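Local coordinates for protein alginate lyase A1-II' (Sphingomonas sp. A1, PDB 2CWS) that probably cleaves the polysaccharide alginate by a lyase reaction, through its polysaccharide lyase family 7 domain, at residues A[81-93]-A[192-204]. Residues are numbered along the deposited sequence; the frame is centred on the assembly and turned at random. Where two conformers were deposited one is given.
Sequences VNWGWQGTHTMKL and GWKNLKYYFKAGN. With GOL (glycerol), chain D.
Trp83 and Tyr198 form a single antiparallel bridge, a hydrogen-bonded pair. Trp83 N gives a nearly straight bond to Tyr198 O (3.1 Å, 166° at the hydrogen). Tyr198 N returns a more bent one to Trp83 O (2.8 Å). Water 2 joins Trp85 N to Leu196 O beside this bridge.

Aromatic and CH-pi contacts carry much of the remainder. Trp83 CG sits between its backbone N and carbonyl carbon (chi1 48°), which folds the indole back over the partner strand; Tyr198 CB then lies 3.5 Å from the centroid of the six-membered ring of Trp83, almost on the normal, while His89 CB covers the opposite face. The Phe200 ring is held between Trp83 CZ2 on one face and Met91 CB on the other, the latter 3.6 Å from the ring centroid; Met91 SD stands obliquely to the same ring, a Met-aromatic contact. Nearer the surface, the extended Lys194 chain runs across the face of Trp85, with Lys194 CG 3.6 Å from the centroid of the five-membered ring.

Trp83 NE1 donates to Glu72 OE1; an alanine in place of the tryptophan would probably leave that carboxylate without this donor and open a gap between Tyr198, His89 and Phe200.

The axes of strands 88-93 and 197-202 come within 8.7 Å, their N-to-C directions 5° apart, and the strands belong to different sheets, so the cluster, with Met91, Leu93 and Ala202, packs between the two sheets of a beta-sandwich jelly roll, as in concanavalin-like folds.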
loop_
_atom_site.group_PDB
_atom_site.type_symbol
_atom_site.label_atom_id
_atom_site.label_comp_id
_atom_site.label_asym_id
_atom_site.label_seq_id
_atom_site.Cartn_x
_atom_site.Cartn_y
_atom_site.Cartn_z
ATOM N N VAL A 81 11.560 12.515 -2.864
ATOM C CA VAL A 81 12.524 11.985 -1.910
ATOM C C VAL A 81 12.077 10.607 -1.436
ATOM O O VAL A 81 11.055 10.476 -0.770
ATOM C CB VAL A 81 12.680 12.922 -0.712
ATOM C CG1 VAL A 81 13.706 12.364 0.289
ATOM C CG2 VAL A 81 13.117 14.337 -1.154
ATOM N N ASN A 82 12.809 9.569 -1.834
ATOM C CA ASN A 82 12.376 8.183 -1.600
ATOM C C ASN A 82 13.612 7.367 -1.232
ATOM O O ASN A 82 14.719 7.906 -1.239
ATOM C CB ASN A 82 11.652 7.620 -2.859
ATOM C CG ASN A 82 10.426 8.459 -3.154
ATOM O OD1 ASN A 82 10.451 9.309 -4.128
ATOM N ND2 ASN A 82 9.427 8.388 -2.331
ATOM N N TRP A 83 13.424 6.088 -0.873
ATOM C CA TRP A 83 14.521 5.287 -0.321
ATOM C C TRP A 83 14.999 4.238 -1.304
ATOM O O TRP A 83 14.380 3.956 -2.326
ATOM C CB TRP A 83 14.122 4.713 1.031
ATOM C CG TRP A 83 12.795 4.037 1.126
ATOM C CD1 TRP A 83 11.600 4.618 1.508
ATOM C CD2 TRP A 83 12.485 2.653 0.848
ATOM N NE1 TRP A 83 10.586 3.682 1.526
ATOM C CE2 TRP A 83 11.113 2.472 1.107
ATOM C CE3 TRP A 83 13.269 1.550 0.426
ATOM C CZ2 TRP A 83 10.488 1.235 0.946
ATOM C CZ3 TRP A 83 12.626 0.329 0.272
ATOM C CH2 TRP A 83 11.261 0.174 0.521
ATOM N N GLY A 84 16.179 3.671 -0.998
ATOM C CA GLY A 84 16.861 2.793 -1.918
ATOM C C GLY A 84 16.964 1.346 -1.465
ATOM O O GLY A 84 16.505 0.950 -0.396
ATOM N N TRP A 85 17.618 0.568 -2.348
ATOM C CA TRP A 85 17.659 -0.878 -2.121
ATOM C C TRP A 85 18.571 -1.274 -0.954
ATOM O O TRP A 85 18.371 -2.375 -0.413
ATOM C CB TRP A 85 18.106 -1.593 -3.395
ATOM C CG TRP A 85 19.548 -1.359 -3.811
ATOM C CD1 TRP A 85 20.067 -0.298 -4.476
ATOM C CD2 TRP A 85 20.626 -2.285 -3.548
ATOM N NE1 TRP A 85 21.438 -0.503 -4.632
ATOM C CE2 TRP A 85 21.796 -1.721 -4.073
ATOM C CE3 TRP A 85 20.731 -3.533 -2.890
ATOM C CZ2 TRP A 85 23.037 -2.374 -3.980
ATOM C CZ3 TRP A 85 21.927 -4.197 -2.791
ATOM C CH2 TRP A 85 23.069 -3.614 -3.334
ATOM N N GLN A 86 19.556 -0.455 -0.638
ATOM C CA GLN A 86 20.492 -0.806 0.430
ATOM C C GLN A 86 19.968 -0.380 1.783
ATOM O O GLN A 86 19.215 0.615 1.857
ATOM C CB GLN A 86 21.829 -0.113 0.179
ATOM C CG GLN A 86 22.404 -0.378 -1.164
ATOM C CD GLN A 86 23.517 0.609 -1.540
ATOM O OE1 GLN A 86 24.641 0.065 -1.449
ATOM N NE2 GLN A 86 23.232 1.861 -1.941
ATOM N N GLY A 87 20.381 -1.083 2.835
ATOM C CA GLY A 87 19.899 -0.839 4.197
ATOM C C GLY A 87 18.585 -1.560 4.438
ATOM O O GLY A 87 18.179 -2.422 3.625
ATOM N N THR A 88 17.906 -1.196 5.524
ATOM C CA THR A 88 16.683 -1.867 5.949
ATOM C C THR A 88 15.539 -0.889 6.030
ATOM O O THR A 88 15.651 0.195 6.575
ATOM C CB THR A 88 16.923 -2.560 7.305
ATOM O OG1 THR A 88 17.826 -3.647 7.106
ATOM C CG2 THR A 88 15.650 -3.121 7.879
ATOM N N HIS A 89 14.420 -1.308 5.433
ATOM C CA HIS A 89 13.248 -0.467 5.225
ATOM C C HIS A 89 12.030 -1.312 5.539
ATOM O O HIS A 89 11.788 -2.288 4.786
ATOM C CB HIS A 89 13.209 -0.037 3.744
ATOM C CG HIS A 89 14.541 0.559 3.325
ATOM N ND1 HIS A 89 14.927 1.816 3.727
ATOM C CD2 HIS A 89 15.576 0.000 2.665
ATOM C CE1 HIS A 89 16.148 2.048 3.255
ATOM N NE2 HIS A 89 16.553 0.949 2.611
ATOM N N THR A 90 11.296 -1.010 6.611
ATOM C CA THR A 90 10.289 -1.932 7.100
ATOM C C THR A 90 8.984 -1.219 7.404
ATOM O O THR A 90 8.977 -0.273 8.182
ATOM C CB THR A 90 10.774 -2.616 8.395
ATOM O OG1 THR A 90 12.016 -3.274 8.027
ATOM C CG2 THR A 90 9.756 -3.649 8.871
ATOM N N MET A 91 7.890 -1.729 6.856
ATOM C CA MET A 91 6.539 -1.291 7.236
ATOM C C MET A 91 5.865 -2.407 7.998
ATOM O O MET A 91 5.902 -3.571 7.572
ATOM C CB MET A 91 5.765 -0.944 5.954
ATOM C CG MET A 91 4.298 -0.615 6.289
ATOM S SD MET A 91 3.397 0.096 4.883
ATOM C CE MET A 91 3.420 -1.357 3.773
ATOM N N LYS A 92 5.249 -2.052 9.094
ATOM C CA LYS A 92 4.427 -2.962 9.869
ATOM C C LYS A 92 3.027 -2.381 9.965
ATOM O O LYS A 92 2.858 -1.177 10.131
ATOM C CB LYS A 92 4.930 -3.173 11.308
ATOM C CG LYS A 92 6.336 -3.719 11.337
ATOM C CD LYS A 92 6.723 -3.884 12.819
ATOM C CE LYS A 92 5.554 -4.573 13.512
ATOM N NZ LYS A 92 5.776 -4.841 14.946
ATOM N N LEU A 93 2.018 -3.236 9.846
ATOM C CA LEU A 93 0.659 -2.749 10.039
ATOM C C LEU A 93 -0.169 -3.884 10.609
ATOM O O LEU A 93 0.141 -5.080 10.468
ATOM C CB LEU A 93 0.065 -2.163 8.738
ATOM C CG LEU A 93 -0.038 -3.122 7.527
ATOM C CD1 LEU A 93 -1.286 -4.012 7.558
ATOM C CD2 LEU A 93 -0.123 -2.255 6.266
ATOM N N GLY A 192 18.653 -4.138 -12.408
ATOM C CA GLY A 192 18.035 -2.818 -12.688
ATOM C C GLY A 192 17.199 -2.291 -11.562
ATOM O O GLY A 192 16.920 -1.078 -11.551
ATOM N N TRP A 193 16.785 -3.101 -10.605
ATOM C CA TRP A 193 16.093 -2.530 -9.434
ATOM C C TRP A 193 17.004 -1.593 -8.644
ATOM O O TRP A 193 16.511 -0.756 -7.905
ATOM C CB TRP A 193 15.571 -3.633 -8.539
ATOM C CG TRP A 193 14.388 -4.413 -9.017
ATOM C CD1 TRP A 193 14.434 -5.725 -9.433
ATOM C CD2 TRP A 193 13.024 -3.993 -9.123
ATOM N NE1 TRP A 193 13.161 -6.161 -9.799
ATOM C CE2 TRP A 193 12.294 -5.083 -9.598
ATOM C CE3 TRP A 193 12.356 -2.786 -8.848
ATOM C CZ2 TRP A 193 10.912 -5.047 -9.826
ATOM C CZ3 TRP A 193 10.979 -2.760 -9.075
ATOM C CH2 TRP A 193 10.270 -3.855 -9.560
ATOM N N LYS A 194 18.319 -1.670 -8.812
ATOM C CA LYS A 194 19.193 -0.711 -8.150
ATOM C C LYS A 194 19.069 0.673 -8.767
ATOM O O LYS A 194 19.556 1.625 -8.146
ATOM C CB LYS A 194 20.664 -1.158 -8.237
ATOM C CG LYS A 194 20.981 -2.450 -7.481
ATOM C CD LYS A 194 22.459 -2.763 -7.602
ATOM C CE LYS A 194 22.845 -4.093 -7.015
ATOM N NZ LYS A 194 24.339 -4.266 -6.973
ATOM N N ASN A 195 18.444 0.805 -9.938
ATOM C CA ASN A 195 18.257 2.123 -10.588
ATOM C C ASN A 195 16.892 2.723 -10.321
ATOM O O ASN A 195 16.521 3.711 -10.972
ATOM C CB ASN A 195 18.431 1.952 -12.107
ATOM C CG ASN A 195 19.881 1.559 -12.443
ATOM O OD1 ASN A 195 20.807 2.058 -11.797
ATOM N ND2 ASN A 195 20.017 0.669 -13.422
ATOM N N LEU A 196 16.185 2.170 -9.325
ATOM C CA LEU A 196 14.916 2.725 -8.871
ATOM C C LEU A 196 15.037 3.031 -7.389
ATOM O O LEU A 196 15.838 2.452 -6.668
ATOM C CB LEU A 196 13.781 1.742 -9.140
ATOM C CG LEU A 196 13.563 1.444 -10.608
ATOM C CD1 LEU A 196 12.429 0.411 -10.708
ATOM C CD2 LEU A 196 13.190 2.687 -11.412
ATOM N N LYS A 197 14.153 3.937 -6.939
ATOM C CA LYS A 197 13.899 4.167 -5.521
ATOM C C LYS A 197 12.510 3.655 -5.213
ATOM O O LYS A 197 11.801 3.128 -6.091
ATOM C CB LYS A 197 14.004 5.658 -5.212
ATOM C CG LYS A 197 15.331 6.227 -5.754
ATOM C CD LYS A 197 16.525 5.778 -4.945
ATOM C CE LYS A 197 16.616 6.392 -3.573
ATOM N NZ LYS A 197 17.044 7.830 -3.446
ATOM N N TYR A 198 12.106 3.751 -3.937
ATOM C CA TYR A 198 10.924 3.050 -3.436
ATOM C C TYR A 198 10.219 3.860 -2.379
ATOM O O TYR A 198 10.829 4.685 -1.672
ATOM C CB TYR A 198 11.309 1.664 -2.755
ATOM C CG TYR A 198 12.124 0.828 -3.732
ATOM C CD1 TYR A 198 11.440 0.051 -4.685
ATOM C CD2 TYR A 198 13.510 0.888 -3.782
ATOM C CE1 TYR A 198 12.159 -0.692 -5.620
ATOM C CE2 TYR A 198 14.230 0.195 -4.725
ATOM C CZ TYR A 198 13.571 -0.589 -5.644
ATOM O OH TYR A 198 14.225 -1.310 -6.599
ATOM N N TYR A 199 8.929 3.611 -2.231
ATOM C CA TYR A 199 8.146 4.147 -1.132
ATOM C C TYR A 199 7.058 3.131 -0.778
ATOM O O TYR A 199 6.586 2.350 -1.626
ATOM C CB TYR A 199 7.538 5.514 -1.476
ATOM C CG TYR A 199 6.636 5.543 -2.671
ATOM C CD1 TYR A 199 7.154 5.882 -3.924
ATOM C CD2 TYR A 199 5.291 5.235 -2.611
ATOM C CE1 TYR A 199 6.367 5.922 -5.049
ATOM C CE2 TYR A 199 4.486 5.253 -3.715
ATOM C CZ TYR A 199 5.018 5.581 -4.961
ATOM O OH TYR A 199 4.194 5.611 -6.053
ATOM N N PHE A 200 6.668 3.141 0.498
ATOM C CA PHE A 200 5.579 2.291 0.955
ATOM C C PHE A 200 4.226 2.904 0.624
ATOM O O PHE A 200 4.079 4.135 0.505
ATOM C CB PHE A 200 5.673 2.070 2.460
ATOM C CG PHE A 200 6.819 1.174 2.909
ATOM C CD1 PHE A 200 7.861 1.635 3.688
ATOM C CD2 PHE A 200 6.795 -0.172 2.543
ATOM C CE1 PHE A 200 8.854 0.786 4.116
ATOM C CE2 PHE A 200 7.813 -1.020 2.995
ATOM C CZ PHE A 200 8.836 -0.565 3.767
ATOM N N LYS A 201 3.196 2.034 0.547
ATOM C CA LYS A 201 1.811 2.466 0.467
ATOM C C LYS A 201 0.980 1.552 1.349
ATOM O O LYS A 201 1.332 0.366 1.537
ATOM C CB LYS A 201 1.236 2.381 -0.974
ATOM C CG LYS A 201 2.107 3.055 -2.019
ATOM C CD LYS A 201 1.337 3.333 -3.311
ATOM C CE LYS A 201 0.585 4.669 -3.203
ATOM N NZ LYS A 201 -0.366 4.823 -4.337
ATOM N N ALA A 202 -0.149 2.057 1.841
ATOM C CA ALA A 202 -1.066 1.229 2.641
ATOM C C ALA A 202 -2.443 1.845 2.551
ATOM O O ALA A 202 -2.601 3.065 2.705
ATOM C CB ALA A 202 -0.623 1.188 4.104
ATOM N N GLY A 203 -3.456 0.984 2.348
ATOM C CA GLY A 203 -4.826 1.481 2.349
ATOM C C GLY A 203 -5.727 0.547 1.566
ATOM O O GLY A 203 -5.799 -0.655 1.917
ATOM N N ASN A 204 -6.398 1.081 0.533
ATOM C CA ASN A 204 -7.470 0.317 -0.142
ATOM C C ASN A 204 -7.396 0.679 -1.614
ATOM O O ASN A 204 -7.949 1.677 -2.063
ATOM C CB ASN A 204 -8.802 0.706 0.465
ATOM C CG ASN A 204 -10.001 0.043 -0.151
ATOM O OD1 ASN A 204 -11.159 0.458 0.242
ATOM N ND2 ASN A 204 -9.836 -0.847 -1.054
HETATM C C1 GOL D . 17.780 4.890 1.160
HETATM O O1 GOL D . 17.372 5.498 2.638
HETATM C C2 GOL D . 18.601 5.647 0.213
HETATM O O2 GOL D . 19.432 4.905 -0.554
HETATM C C3 GOL D . 18.058 6.681 -0.139
HETATM O O3 GOL D . 18.173 7.819 -1.222
HETATM O O HOH W 1 15.236 10.083 -3.411
HETATM O O HOH W 2 17.810 1.947 -4.960
#